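Local coordinates for protein tumor necrosis factor receptor superfamily member grnd (Drosophila melanogaster, PDB 6ZSY) that acts as a receptor for the TNF cytokine Eiger through this extracellular cysteine-rich domain, helps activate JNK signalling, and is required for Eiger-induced apoptosis, at residues A[15-20]-A[26-31]; A[30-35]-A[42-47]. One frame throughout, in Å; residues are numbered along the deposited sequence. Where two conformers were deposited one is given.

Contact 1: A[15-20]-A[26-31]; sequences NEFCYV and HPCIEV
Y19 turns the edge of its ring onto the face of H26, in one of the two conformers of the imidazole, to make a T-shaped pair, the ring centroids 5.0 Å apart and the planes 77° from each other. The touching atom is Y19 CD2, which stands over the middle of the imidazole and lies 3.6 Å from H26 NE2, while Y19 CB meets the imidazole at H26 CD2. With Y19 CG trans to the backbone N and beside the carbonyl carbon (chi1 -175°), the ring is placed with its CD2 edge over the imidazole. T22, in the turn of the hairpin, hydrogen-bonds H26 NE2 through OG1 and so helps fix the rotation of the imidazole.

F17 and H26 form an antiparallel hydrogen-bonded pair: F17 N gives to H26 O and H26 N gives to F17 O, each at 2.9 Å. The F17 ring then reaches beyond its partner. Its CE1 lies 3.8 Å from V31 CG1, the two side chains arriving from opposite directions, and C28 SG sits obliquely to the ring, 4.0 Å from F17 CD1. Helix 41-48 adds E47 and C48 against the same phenylalanine.

At the other end the strand pairing gives way to a helix start. C28 N donates to N15 O almost straight (172°), although it approaches from above the carbonyl plane. A water that gives a hydrogen to N15 O also accepts from I29 N. C28 SG, disulfide-bonded to C48, rests against E16 O. The Y19-H26 pair thus braces the two strands, and F17 joins the hairpin to the helix through C28 SG and V31 CG1, while N15 O answers the N-H groups of C28, directly, and I29, through water.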
loop_
_atom_site.group_PDB
_atom_site.type_symbol
_atom_site.label_atom_id
_atom_site.label_comp_id
_atom_site.label_asym_id
_atom_site.label_seq_id
_atom_site.Cartn_x
_atom_site.Cartn_y
_atom_site.Cartn_z
ATOM N N ASN A 15 -1.593 -7.923 1.177
ATOM C CA ASN A 15 -2.603 -7.301 0.358
ATOM C C ASN A 15 -2.732 -5.807 0.593
ATOM O O ASN A 15 -3.367 -5.150 -0.219
ATOM C CB ASN A 15 -3.996 -7.938 0.606
ATOM C CG ASN A 15 -4.034 -9.350 0.174
ATOM O OD1 ASN A 15 -3.211 -9.840 -0.595
ATOM N ND2 ASN A 15 -5.047 -10.051 0.684
ATOM N N GLU A 16 -2.186 -5.326 1.699
ATOM C CA GLU A 16 -2.354 -3.930 2.090
ATOM C C GLU A 16 -1.035 -3.350 2.538
ATOM O O GLU A 16 -0.073 -4.064 2.796
ATOM C CB GLU A 16 -3.369 -3.834 3.248
ATOM C CG GLU A 16 -4.784 -4.228 2.868
ATOM C CD GLU A 16 -5.712 -4.187 4.069
ATOM O OE1 GLU A 16 -5.308 -4.407 5.200
ATOM O OE2 GLU A 16 -6.898 -3.815 3.877
ATOM N N PHE A 17 -1.055 -2.020 2.699
ATOM C CA PHE A 17 0.010 -1.327 3.396
ATOM C C PHE A 17 -0.637 -0.192 4.198
ATOM O O PHE A 17 -1.676 0.314 3.848
ATOM C CB PHE A 17 1.115 -0.796 2.495
ATOM C CG PHE A 17 0.682 0.336 1.573
ATOM C CD1 PHE A 17 -0.148 0.084 0.475
ATOM C CD2 PHE A 17 1.113 1.620 1.814
ATOM C CE1 PHE A 17 -0.542 1.140 -0.349
ATOM C CE2 PHE A 17 0.718 2.642 0.977
ATOM C CZ PHE A 17 -0.106 2.418 -0.110
ATOM N N CYS A 18 0.067 0.226 5.251
ATOM C CA CYS A 18 -0.345 1.411 5.989
ATOM C C CYS A 18 0.118 2.626 5.217
ATOM O O CYS A 18 1.318 2.865 5.082
ATOM C CB CYS A 18 0.241 1.368 7.383
ATOM S SG CYS A 18 -0.127 2.934 8.273
ATOM N N TYR A 19 -0.846 3.389 4.695
ATOM C CA TYR A 19 -0.565 4.593 3.908
ATOM C C TYR A 19 -0.537 5.759 4.898
ATOM O O TYR A 19 -1.575 6.178 5.404
ATOM C CB TYR A 19 -1.637 4.807 2.866
ATOM C CG TYR A 19 -1.420 5.944 1.915
ATOM C CD1 TYR A 19 -0.174 6.373 1.513
ATOM C CD2 TYR A 19 -2.527 6.559 1.344
ATOM C CE1 TYR A 19 0.008 7.416 0.586
ATOM C CE2 TYR A 19 -2.385 7.595 0.428
ATOM C CZ TYR A 19 -1.135 8.030 0.048
ATOM O OH TYR A 19 -1.026 9.031 -0.853
ATOM N N VAL A 20 0.658 6.302 5.157
ATOM C CA VAL A 20 0.643 7.276 6.274
ATOM C C VAL A 20 0.055 8.593 5.841
ATOM O O VAL A 20 -0.326 9.355 6.728
ATOM C CB VAL A 20 2.031 7.455 6.874
ATOM C CG1 VAL A 20 2.532 6.177 7.529
ATOM C CG2 VAL A 20 3.004 7.881 5.805
ATOM N N HIS A 26 -4.390 0.615 2.925
ATOM C CA HIS A 26 -4.780 0.785 1.514
ATOM C C HIS A 26 -4.319 -0.458 0.753
ATOM O O HIS A 26 -3.341 -1.122 1.083
ATOM C CB HIS A 26 -4.192 2.017 0.831
ATOM C CG HIS A 26 -4.885 3.300 1.205
ATOM N ND1 HIS A 26 -5.499 4.157 0.340
ATOM C CD2 HIS A 26 -5.013 3.902 2.425
ATOM C CE1 HIS A 26 -5.971 5.152 1.029
ATOM N NE2 HIS A 26 -5.702 5.073 2.347
ATOM N N PRO A 27 -5.031 -0.768 -0.330
ATOM C CA PRO A 27 -4.688 -1.991 -1.110
ATOM C C PRO A 27 -3.410 -1.840 -1.900
ATOM O O PRO A 27 -3.219 -0.894 -2.649
ATOM C CB PRO A 27 -5.885 -2.207 -2.037
ATOM C CG PRO A 27 -6.765 -1.056 -1.857
ATOM C CD PRO A 27 -6.289 -0.170 -0.798
ATOM N N CYS A 28 -2.567 -2.880 -1.811
ATOM C CA CYS A 28 -1.349 -2.916 -2.601
ATOM C C CYS A 28 -1.631 -3.025 -4.100
ATOM O O CYS A 28 -0.893 -2.482 -4.900
ATOM C CB CYS A 28 -0.449 -4.065 -2.161
ATOM S SG CYS A 28 0.500 -3.676 -0.660
ATOM N N ILE A 29 -2.685 -3.773 -4.477
ATOM C CA ILE A 29 -2.902 -3.988 -5.893
ATOM C C ILE A 29 -3.100 -2.665 -6.583
ATOM O O ILE A 29 -2.723 -2.397 -7.749
ATOM C CB ILE A 29 -4.072 -4.919 -6.138
ATOM C CG1 ILE A 29 -4.086 -5.439 -7.599
ATOM C CG2 ILE A 29 -5.406 -4.277 -5.799
ATOM C CD1 ILE A 29 -5.249 -6.408 -7.830
ATOM N N GLU A 30 -3.755 -1.744 -5.940
ATOM C CA GLU A 30 -4.033 -0.454 -6.517
ATOM C C GLU A 30 -2.782 0.337 -6.781
ATOM O O GLU A 30 -2.614 0.885 -7.880
ATOM C CB GLU A 30 -5.028 0.355 -5.620
ATOM C CG GLU A 30 -6.372 -0.344 -5.741
ATOM C CD GLU A 30 -7.490 0.500 -5.148
ATOM O OE1 GLU A 30 -7.156 1.632 -4.733
ATOM O OE2 GLU A 30 -8.608 -0.021 -5.135
ATOM N N VAL A 31 -1.878 0.420 -5.806
ATOM C CA VAL A 31 -0.654 1.199 -5.957
ATOM C C VAL A 31 0.344 0.576 -6.919
ATOM O O VAL A 31 1.195 1.297 -7.482
ATOM C CB VAL A 31 -0.155 1.448 -4.513
ATOM C CG1 VAL A 31 0.539 0.240 -3.923
ATOM C CG2 VAL A 31 0.725 2.678 -4.553
HETATM O O HOH W 1 -4.254 -5.583 -2.779
#

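Contact 2: A[30-35]-A[42-47]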
loop_
_atom_site.group_PDB
_atom_site.type_symbol
_atom_site.label_atom_id
_atom_site.label_comp_id
_atom_site.label_asym_id
_atom_site.label_seq_id
_atom_site.Cartn_x
_atom_site.Cartn_y
_atom_site.Cartn_z
ATOM N N GLU A 30 -3.755 -1.744 -5.940
ATOM C CA GLU A 30 -4.033 -0.454 -6.517
ATOM C C GLU A 30 -2.782 0.337 -6.781
ATOM O O GLU A 30 -2.614 0.885 -7.880
ATOM C CB GLU A 30 -5.028 0.355 -5.620
ATOM C CG GLU A 30 -6.372 -0.344 -5.741
ATOM C CD GLU A 30 -7.490 0.500 -5.148
ATOM O OE1 GLU A 30 -7.156 1.632 -4.733
ATOM O OE2 GLU A 30 -8.608 -0.021 -5.135
ATOM N N VAL A 31 -1.878 0.420 -5.806
ATOM C CA VAL A 31 -0.654 1.199 -5.957
ATOM C C VAL A 31 0.344 0.576 -6.919
ATOM O O VAL A 31 1.195 1.297 -7.482
ATOM C CB VAL A 31 -0.155 1.448 -4.513
ATOM C CG1 VAL A 31 0.539 0.240 -3.923
ATOM C CG2 VAL A 31 0.725 2.678 -4.553
ATOM N N CYS A 32 0.250 -0.751 -7.074
ATOM C CA CYS A 32 1.220 -1.460 -7.939
ATOM C C CYS A 32 0.749 -1.670 -9.376
ATOM O O CYS A 32 1.609 -1.902 -10.224
ATOM C CB CYS A 32 1.524 -2.821 -7.333
ATOM S SG CYS A 32 2.587 -2.696 -5.849
ATOM N N ASN A 33 -0.524 -1.595 -9.663
ATOM C CA ASN A 33 -1.027 -1.818 -11.008
ATOM C C ASN A 33 -1.004 -0.513 -11.766
ATOM O O ASN A 33 -1.678 0.442 -11.405
ATOM C CB ASN A 33 -2.457 -2.395 -10.886
ATOM C CG ASN A 33 -3.138 -2.565 -12.238
ATOM O OD1 ASN A 33 -2.676 -2.210 -13.266
ATOM N ND2 ASN A 33 -4.423 -2.948 -12.128
ATOM N N ASN A 34 -0.192 -0.471 -12.848
ATOM C CA ASN A 34 0.014 0.786 -13.529
ATOM C C ASN A 34 -1.203 1.209 -14.400
ATOM O O ASN A 34 -1.147 2.296 -14.988
ATOM C CB ASN A 34 1.314 0.816 -14.327
ATOM C CG ASN A 34 1.266 0.063 -15.657
ATOM O OD1 ASN A 34 0.232 -0.514 -16.023
ATOM N ND2 ASN A 34 2.374 0.121 -16.379
ATOM N N GLN A 35 -2.266 0.421 -14.359
ATOM C CA GLN A 35 -3.503 0.797 -15.046
ATOM C C GLN A 35 -4.472 1.512 -14.126
ATOM O O GLN A 35 -5.550 1.879 -14.590
ATOM C CB GLN A 35 -4.174 -0.441 -15.663
ATOM C CG GLN A 35 -3.193 -1.074 -16.710
ATOM C CD GLN A 35 -2.891 -0.084 -17.816
ATOM O OE1 GLN A 35 -3.798 0.337 -18.524
ATOM N NE2 GLN A 35 -1.561 0.168 -17.995
ATOM N N PHE A 42 6.887 4.306 -6.704
ATOM C CA PHE A 42 7.740 4.356 -5.503
ATOM C C PHE A 42 7.090 3.689 -4.313
ATOM O O PHE A 42 7.703 2.892 -3.598
ATOM C CB PHE A 42 8.132 5.825 -5.253
ATOM C CG PHE A 42 9.208 6.014 -4.232
ATOM C CD1 PHE A 42 10.520 6.351 -4.613
ATOM C CD2 PHE A 42 8.997 5.873 -2.900
ATOM C CE1 PHE A 42 11.553 6.533 -3.699
ATOM C CE2 PHE A 42 9.971 6.101 -1.925
ATOM C CZ PHE A 42 11.219 6.436 -2.385
ATOM N N LEU A 43 5.801 4.011 -4.082
ATOM C CA LEU A 43 5.105 3.408 -2.957
ATOM C C LEU A 43 4.869 1.911 -3.132
ATOM O O LEU A 43 4.979 1.127 -2.189
ATOM C CB LEU A 43 3.763 4.134 -2.749
ATOM C CG LEU A 43 3.904 5.478 -2.126
ATOM C CD1 LEU A 43 2.402 5.861 -1.838
ATOM C CD2 LEU A 43 4.701 5.557 -0.849
ATOM N N CYS A 44 4.564 1.507 -4.370
ATOM C CA CYS A 44 4.484 0.069 -4.660
ATOM C C CYS A 44 5.791 -0.581 -4.242
ATOM O O CYS A 44 5.811 -1.610 -3.534
ATOM C CB CYS A 44 4.211 -0.102 -6.137
ATOM S SG CYS A 44 4.326 -1.848 -6.659
ATOM N N ALA A 45 6.907 -0.053 -4.729
ATOM C CA ALA A 45 8.192 -0.653 -4.462
ATOM C C ALA A 45 8.427 -0.745 -2.932
ATOM O O ALA A 45 8.785 -1.797 -2.406
ATOM C CB ALA A 45 9.303 0.157 -5.122
ATOM N N LYS A 46 8.292 0.391 -2.265
ATOM C CA LYS A 46 8.653 0.522 -0.864
ATOM C C LYS A 46 7.779 -0.327 0.068
ATOM O O LYS A 46 8.265 -0.941 1.023
ATOM C CB LYS A 46 8.564 2.029 -0.466
ATOM C CG LYS A 46 8.893 2.387 0.976
ATOM C CD LYS A 46 8.801 3.879 1.275
ATOM C CE LYS A 46 8.995 4.272 2.740
ATOM N NZ LYS A 46 10.388 4.731 2.826
ATOM N N GLU A 47 6.476 -0.291 -0.178
ATOM C CA GLU A 47 5.504 -0.778 0.801
ATOM C C GLU A 47 4.901 -2.141 0.441
ATOM O O GLU A 47 4.348 -2.806 1.318
ATOM C CB GLU A 47 4.368 0.214 0.974
ATOM C CG GLU A 47 4.838 1.528 1.537
ATOM C CD GLU A 47 5.283 1.441 2.991
ATOM O OE1 GLU A 47 4.744 0.617 3.673
ATOM O OE2 GLU A 47 6.137 2.275 3.404
#
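C32, the last residue of helix 28-32, comes closest to helix 41-48 at C44, with the two CA atoms 4.9 Å apart and no hydrogen bond between the segments. A disulfide makes the join: C32 SG and C44 SG are 2.1 Å apart, and a chi3 of 103° turns the two CB-SG bonds roughly perpendicular about the S-S bond. The two halves of the bridge leave their backbones differently. C44 SG extends trans to its backbone N (chi1 172°), whereas C32 SG swings back beside its own N, opposite the carbonyl carbon.

Next to the bridge, V31, in one of its two conformers, supplies the apolar part of the contact. Its CG2 branch touches L43 CB at 3.8 Å, the two side chains crossing at about a right angle, and its CG1 branch leans toward the backbone of C44. V31 O lies 3.6 Å from C44 CB, so both the side chain and the carbonyl of V31 border the second cysteine.

Disulfides in place of a large hydrophobic core are characteristic of TNF-receptor cysteine-rich domains; here two of them, C32-C44 and C28-C48, join the two short helices. Helix 41-48 includes a wider pi-type turn, 44-47, that begins at the bridged cysteine. L43, which meets V31 through CB, also packs on Y19 of the hairpin.

Beyond C32 the chain leaves helical geometry at N33, whose OD1 accepts from Q35 N at 2.9 Å in an Asx turn. The side chains of the next two residues also join, Q35 NE2 giving to N34 OD1 at 165°; the donor lies above the plane of the N34 amide. T36 OG1 lies within hydrogen-bonding distance of both E30 O and N33 O, which would have to share its one hydrogen.

In the fold
Contact 1 comes first along the chain and contact 2 follows, with E30 and V31 in both; their centres are about 8 Å apart. Helix 28-32 is the shared element: it follows directly on the hairpin of strands 16-19 and 24-27, and is bridged to helix 41-48 after an intervening loop. That last helix folds back on the hairpin, where E47 CB meets F17 CD2 at 3.6 Å and L43 CD1 meets Y19 CE1 at 3.7 Å. Contact 1 lies near the centre of the chain and contact 2 farther out. Together they join hairpin and helices into one compact, disulfide-rich extracellular domain, the part that recognises Eiger.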